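3-oxoacyl-[acyl-carrier-protein] synthase 3 (Micrococcus luteus NCTC 2665, PDB 4EWP) probably catalyses the first condensation of fatty acid synthesis, joining an acyl group from acetyl-CoA to two carbons from malonyl-ACP. Local coordinates at residues Ala252-Glu257 with Leu340-Gln345; Glu60-Met65 with Val92-Ala97. One frame throughout, in Å; residues are numbered along the deposited sequence.

Contact 1 of 2, residues Ala252-Glu257 with Leu340-Gln345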
loop_
_atom_site.group_PDB
_atom_site.type_symbol
_atom_site.label_atom_id
_atom_site.label_comp_id
_atom_site.label_asym_id
_atom_site.label_seq_id
_atom_site.Cartn_x
_atom_site.Cartn_y
_atom_site.Cartn_z
ATOM N N ALA A 252 -1.376 25.205 -0.518
ATOM C CA ALA A 252 -2.374 26.186 -0.126
ATOM C C ALA A 252 -3.539 26.151 -1.117
ATOM O O ALA A 252 -4.686 26.344 -0.738
ATOM C CB ALA A 252 -1.778 27.578 -0.010
ATOM N N LYS A 253 -3.251 25.868 -2.379
ATOM C CA LYS A 253 -4.304 25.782 -3.391
ATOM C C LYS A 253 -5.141 24.533 -3.149
ATOM O O LYS A 253 -6.364 24.556 -3.298
ATOM C CB LYS A 253 -3.710 25.759 -4.801
ATOM C CG LYS A 253 -2.721 26.891 -5.058
ATOM C CD LYS A 253 -2.258 26.930 -6.512
ATOM C CE LYS A 253 -1.210 28.011 -6.722
ATOM N NZ LYS A 253 -0.896 28.186 -8.164
ATOM N N VAL A 254 -4.474 23.445 -2.770
ATOM C CA VAL A 254 -5.169 22.208 -2.440
ATOM C C VAL A 254 -6.109 22.452 -1.245
ATOM O O VAL A 254 -7.286 22.074 -1.265
ATOM C CB VAL A 254 -4.170 21.065 -2.123
ATOM C CG1 VAL A 254 -4.904 19.799 -1.641
ATOM C CG2 VAL A 254 -3.294 20.760 -3.344
ATOM N N ALA A 255 -5.597 23.105 -0.213
ATOM C CA ALA A 255 -6.420 23.379 0.963
ATOM C C ALA A 255 -7.652 24.223 0.613
ATOM O O ALA A 255 -8.766 23.940 1.059
ATOM C CB ALA A 255 -5.590 24.053 2.047
ATOM N N ARG A 256 -7.461 25.264 -0.184
ATOM C CA ARG A 256 -8.597 26.095 -0.574
ATOM C C ARG A 256 -9.572 25.267 -1.404
ATOM O O ARG A 256 -10.791 25.398 -1.275
ATOM C CB ARG A 256 -8.156 27.365 -1.317
ATOM C CG ARG A 256 -7.523 28.417 -0.384
ATOM C CD ARG A 256 -7.173 29.733 -1.101
ATOM N NE ARG A 256 -6.088 29.548 -2.064
ATOM C CZ ARG A 256 -4.856 30.034 -1.924
ATOM N NH1 ARG A 256 -4.534 30.769 -0.856
ATOM N NH2 ARG A 256 -3.948 29.793 -2.864
ATOM N N GLU A 257 -9.035 24.393 -2.244
ATOM C CA GLU A 257 -9.890 23.515 -3.012
ATOM C C GLU A 257 -10.689 22.575 -2.085
ATOM O O GLU A 257 -11.888 22.378 -2.276
ATOM C CB GLU A 257 -9.055 22.737 -4.019
ATOM C CG GLU A 257 -9.844 22.197 -5.194
ATOM C CD GLU A 257 -8.946 21.552 -6.237
ATOM O OE1 GLU A 257 -7.820 22.073 -6.450
ATOM O OE2 GLU A 257 -9.368 20.529 -6.827
ATOM N N LEU A 340 5.667 13.188 -5.972
ATOM C CA LEU A 340 5.084 13.810 -4.794
ATOM C C LEU A 340 3.606 13.409 -4.696
ATOM O O LEU A 340 2.958 13.163 -5.711
ATOM C CB LEU A 340 5.224 15.329 -4.908
ATOM C CG LEU A 340 6.633 15.946 -4.811
ATOM C CD1 LEU A 340 6.662 17.390 -5.325
ATOM C CD2 LEU A 340 7.138 15.889 -3.377
ATOM N N VAL A 341 3.083 13.322 -3.476
ATOM C CA VAL A 341 1.661 13.050 -3.274
ATOM C C VAL A 341 1.075 13.953 -2.187
ATOM O O VAL A 341 1.797 14.438 -1.312
ATOM C CB VAL A 341 1.382 11.567 -2.919
ATOM C CG1 VAL A 341 1.747 10.653 -4.088
ATOM C CG2 VAL A 341 2.120 11.160 -1.633
ATOM N N TYR A 342 -0.239 14.164 -2.247
ATOM C CA TYR A 342 -0.948 14.963 -1.254
ATOM C C TYR A 342 -2.401 14.515 -1.092
ATOM O O TYR A 342 -2.992 13.962 -2.012
ATOM C CB TYR A 342 -0.938 16.430 -1.663
ATOM C CG TYR A 342 -1.571 16.694 -3.013
ATOM C CD1 TYR A 342 -0.796 16.804 -4.163
ATOM C CD2 TYR A 342 -2.945 16.835 -3.137
ATOM C CE1 TYR A 342 -1.374 17.057 -5.398
ATOM C CE2 TYR A 342 -3.531 17.083 -4.362
ATOM C CZ TYR A 342 -2.742 17.190 -5.489
ATOM O OH TYR A 342 -3.338 17.440 -6.706
ATOM N N GLY A 343 -2.978 14.793 0.071
ATOM C CA GLY A 343 -4.379 14.504 0.317
ATOM C C GLY A 343 -4.948 15.445 1.373
ATOM O O GLY A 343 -4.247 15.800 2.335
ATOM N N ALA A 344 -6.205 15.857 1.189
ATOM C CA ALA A 344 -6.860 16.758 2.128
ATOM C C ALA A 344 -8.356 16.489 2.276
ATOM O O ALA A 344 -9.023 16.097 1.314
ATOM C CB ALA A 344 -6.637 18.223 1.711
ATOM N N GLN A 345 -8.871 16.748 3.479
ATOM C CA GLN A 345 -10.302 16.671 3.776
ATOM C C GLN A 345 -10.668 17.668 4.857
ATOM O O GLN A 345 -9.836 18.038 5.688
ATOM C CB GLN A 345 -10.689 15.284 4.312
ATOM C CG GLN A 345 -10.439 14.145 3.389
ATOM C CD GLN A 345 -9.117 13.451 3.659
ATOM O OE1 GLN A 345 -8.405 13.763 4.617
ATOM N NE2 GLN A 345 -8.787 12.492 2.809
#

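Contact 2 of 2, residues Glu60-Met65 with Val92-Ala97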
loop_
_atom_site.group_PDB
_atom_site.type_symbol
_atom_site.label_atom_id
_atom_site.label_comp_id
_atom_site.label_asym_id
_atom_site.label_seq_id
_atom_site.Cartn_x
_atom_site.Cartn_y
_atom_site.Cartn_z
ATOM N N GLU A 60 9.984 -0.967 19.938
ATOM C CA GLU A 60 8.847 -0.181 19.463
ATOM C C GLU A 60 8.778 -0.183 17.943
ATOM O O GLU A 60 9.093 0.821 17.283
ATOM C CB GLU A 60 8.931 1.248 19.989
ATOM C CG GLU A 60 8.639 1.347 21.464
ATOM C CD GLU A 60 8.861 2.734 21.996
ATOM O OE1 GLU A 60 9.980 3.273 21.808
ATOM O OE2 GLU A 60 7.905 3.283 22.584
ATOM N N THR A 61 8.382 -1.330 17.398
ATOM C CA THR A 61 8.334 -1.517 15.959
ATOM C C THR A 61 7.102 -0.842 15.378
ATOM O O THR A 61 6.232 -0.348 16.106
ATOM C CB THR A 61 8.259 -3.015 15.614
ATOM O OG1 THR A 61 7.117 -3.587 16.262
ATOM C CG2 THR A 61 9.529 -3.750 16.077
ATOM N N VAL A 62 7.020 -0.825 14.061
ATOM C CA VAL A 62 5.815 -0.333 13.415
ATOM C C VAL A 62 4.542 -1.057 13.933
ATOM O O VAL A 62 3.566 -0.411 14.299
ATOM C CB VAL A 62 5.969 -0.371 11.870
ATOM C CG1 VAL A 62 4.625 -0.136 11.155
ATOM C CG2 VAL A 62 7.019 0.658 11.438
ATOM N N PRO A 63 4.554 -2.397 13.980
ATOM C CA PRO A 63 3.349 -3.078 14.477
ATOM C C PRO A 63 3.040 -2.816 15.952
ATOM O O PRO A 63 1.866 -2.729 16.306
ATOM C CB PRO A 63 3.667 -4.567 14.258
ATOM C CG PRO A 63 4.624 -4.568 13.089
ATOM C CD PRO A 63 5.483 -3.331 13.313
ATOM N N VAL A 64 4.068 -2.720 16.793
ATOM C CA VAL A 64 3.865 -2.397 18.190
ATOM C C VAL A 64 3.187 -1.029 18.345
ATOM O O VAL A 64 2.168 -0.901 19.031
ATOM C CB VAL A 64 5.189 -2.430 18.964
ATOM C CG1 VAL A 64 5.048 -1.722 20.313
ATOM C CG2 VAL A 64 5.613 -3.872 19.172
ATOM N N MET A 65 3.748 -0.016 17.691
ATOM C CA MET A 65 3.216 1.345 17.762
ATOM C C MET A 65 1.809 1.430 17.151
ATOM O O MET A 65 0.918 2.061 17.728
ATOM C CB MET A 65 4.174 2.343 17.086
ATOM C CG MET A 65 5.561 2.421 17.769
ATOM S SD MET A 65 6.488 3.873 17.246
ATOM C CE MET A 65 6.972 3.427 15.573
ATOM N N VAL A 92 5.895 3.509 5.402
ATOM C CA VAL A 92 6.945 3.148 4.448
ATOM C C VAL A 92 8.165 2.592 5.151
ATOM O O VAL A 92 9.213 2.436 4.535
ATOM C CB VAL A 92 7.409 4.360 3.600
ATOM C CG1 VAL A 92 6.271 4.902 2.753
ATOM C CG2 VAL A 92 8.007 5.467 4.494
ATOM N N THR A 93 8.055 2.302 6.443
ATOM C CA THR A 93 9.256 1.919 7.193
ATOM C C THR A 93 9.219 0.495 7.740
ATOM O O THR A 93 10.167 0.053 8.380
ATOM C CB THR A 93 9.580 2.929 8.334
ATOM O OG1 THR A 93 8.385 3.266 9.052
ATOM C CG2 THR A 93 10.156 4.194 7.763
ATOM N N PHE A 94 8.131 -0.227 7.495
ATOM C CA PHE A 94 8.063 -1.626 7.898
ATOM C C PHE A 94 9.051 -2.402 7.021
ATOM O O PHE A 94 8.917 -2.417 5.799
ATOM C CB PHE A 94 6.631 -2.131 7.730
ATOM C CG PHE A 94 6.384 -3.531 8.261
ATOM C CD1 PHE A 94 5.871 -4.524 7.422
ATOM C CD2 PHE A 94 6.608 -3.840 9.595
ATOM C CE1 PHE A 94 5.588 -5.802 7.910
ATOM C CE2 PHE A 94 6.340 -5.115 10.086
ATOM C CZ PHE A 94 5.824 -6.096 9.250
ATOM N N PRO A 95 10.065 -3.016 7.644
ATOM C CA PRO A 95 11.226 -3.627 6.975
ATOM C C PRO A 95 10.977 -5.010 6.387
ATOM O O PRO A 95 11.824 -5.895 6.509
ATOM C CB PRO A 95 12.254 -3.740 8.103
ATOM C CG PRO A 95 11.433 -3.895 9.331
ATOM C CD PRO A 95 10.196 -3.055 9.112
ATOM N N HIS A 96 9.827 -5.185 5.751
ATOM C CA HIS A 96 9.533 -6.407 5.023
ATOM C C HIS A 96 8.802 -6.062 3.750
ATOM O O HIS A 96 7.777 -5.371 3.786
ATOM C CB HIS A 96 8.635 -7.320 5.850
ATOM C CG HIS A 96 9.257 -7.779 7.124
ATOM N ND1 HIS A 96 9.962 -8.959 7.223
ATOM C CD2 HIS A 96 9.283 -7.217 8.354
ATOM C CE1 HIS A 96 10.389 -9.110 8.465
ATOM N NE2 HIS A 96 9.997 -8.065 9.169
ATOM N N ALA A 97 9.308 -6.560 2.627
ATOM C CA ALA A 97 8.580 -6.411 1.379
ATOM C C ALA A 97 7.170 -7.005 1.547
ATOM O O ALA A 97 6.178 -6.416 1.114
ATOM C CB ALA A 97 9.333 -7.080 0.247
#

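Contact 1 of 2, residues Ala252-Glu257 with Leu340-Gln345
Val254 and Tyr342 make a CH-pi contact between helix 240-262 and strand 341-348. The methyl CG2 of Val254 sits over one face of the phenol ring, 4.1 Å from the ring centroid and 22° off the ring normal. It is displaced toward the rim, and its nearest ring atom is CE2 of Tyr342, at 3.8 Å. The tyrosine has chi1 59°, which places CG between the backbone N and the carbonyl carbon. This sends the ring out across the strand direction, with one face turned to Val254.

The remaining contacts are apolar. The other methyl of Val254, CG1, lies 3.9 Å from CD2 of Tyr342 and 4.1 Å from CB of Ala344. It therefore bridges the ring and the alanine methyl. Tyr342 and Ala344 are two residues apart in an extended strand, so both side chains start toward the helix. Ile334 of the adjacent strand 330-337 also touches both Val254 and Ala344.

The backbones of Tyr342 and Ala344 are hydrogen-bonded to Gly191 and Val189 of strand 189-192. Pro113 of the second subunit packs on Tyr342.

An outer helix thus lies against one face of the second sheet of the layered thiolase fold. The segments share no hydrogen bond or salt bridge, so between them the join rests on apolar fit, with one valine set against a ring and a small methyl.

Contact 2 of 2, residues Glu60-Met65 with Val92-Ala97
Phe94 reaches Pro63 and Val62 because its CG is anti to the backbone N, with chi1 -173°. The torsion carries the ring from the loop to the first turn of helix 62-76. Val62 has CG1 anti to its own N, at chi1 168°. Its other methyl, CG2, is then left facing the loop at Thr93.

The closest approach is between Pro63 and Phe94. CG of Pro63 lies 3.5 Å from CE2 of Phe94, and CD of Pro63 is 3.8 Å from the same carbon. The two side chains run at about a right angle to each other. Val62 adds a looser apolar contact, CB to CD2 of Phe94 at 4.2 Å. Val62 CG2 is also 3.8 Å from OG1 of Thr93, a van der Waals contact. That hydroxyl has its polar partners in Glu151 OE1 and Arg152 N, which tie the loop to the end of strand 144-152.

The helix start is capped locally. Thr61 is the N-cap, and its OG1 accepts from Val64 N at 3.2 Å with an N-H...O angle of 163°, close to straight. Met65 N bonds to Thr61 O at 3.0 Å as the first helical turn closes.

On the loop side, CD2 of His96 lies 3.7 Å above one face of the Phe94 ring, toward its rim. The imidazole also meets Trp197 of the second subunit edge-to-face, and that tryptophan packs on Phe94 as well. Leu104 of helix 101-108 touches both Pro63 and Phe94, and Val150 of strand 144-152 packs on Val62. The contact therefore joins the N-terminus of helix 62-76 to the loop between strand 86-90 and helix 101-108, in the N-terminal half of the thiolase fold and beside the dimer interface.

How the contacts relate
Contact 1 is buried, while contact 2 is only partly buried. Their centres are about 27 Å apart, on opposite sides of the chain's centre. They share no helix or strand. Contact 1 belongs to the sheet that contains strand 341-348. Contact 2 lies beside the other sheet, which includes strands 86-90 and 144-152. Both are apolar across their segments and both use an aromatic ring. Contact 1 joins two regular elements, a helix and a strand. Contact 2 joins a helix start to an irregular loop, and polar bonds lie close to its apolar groups. Each also touches the second subunit.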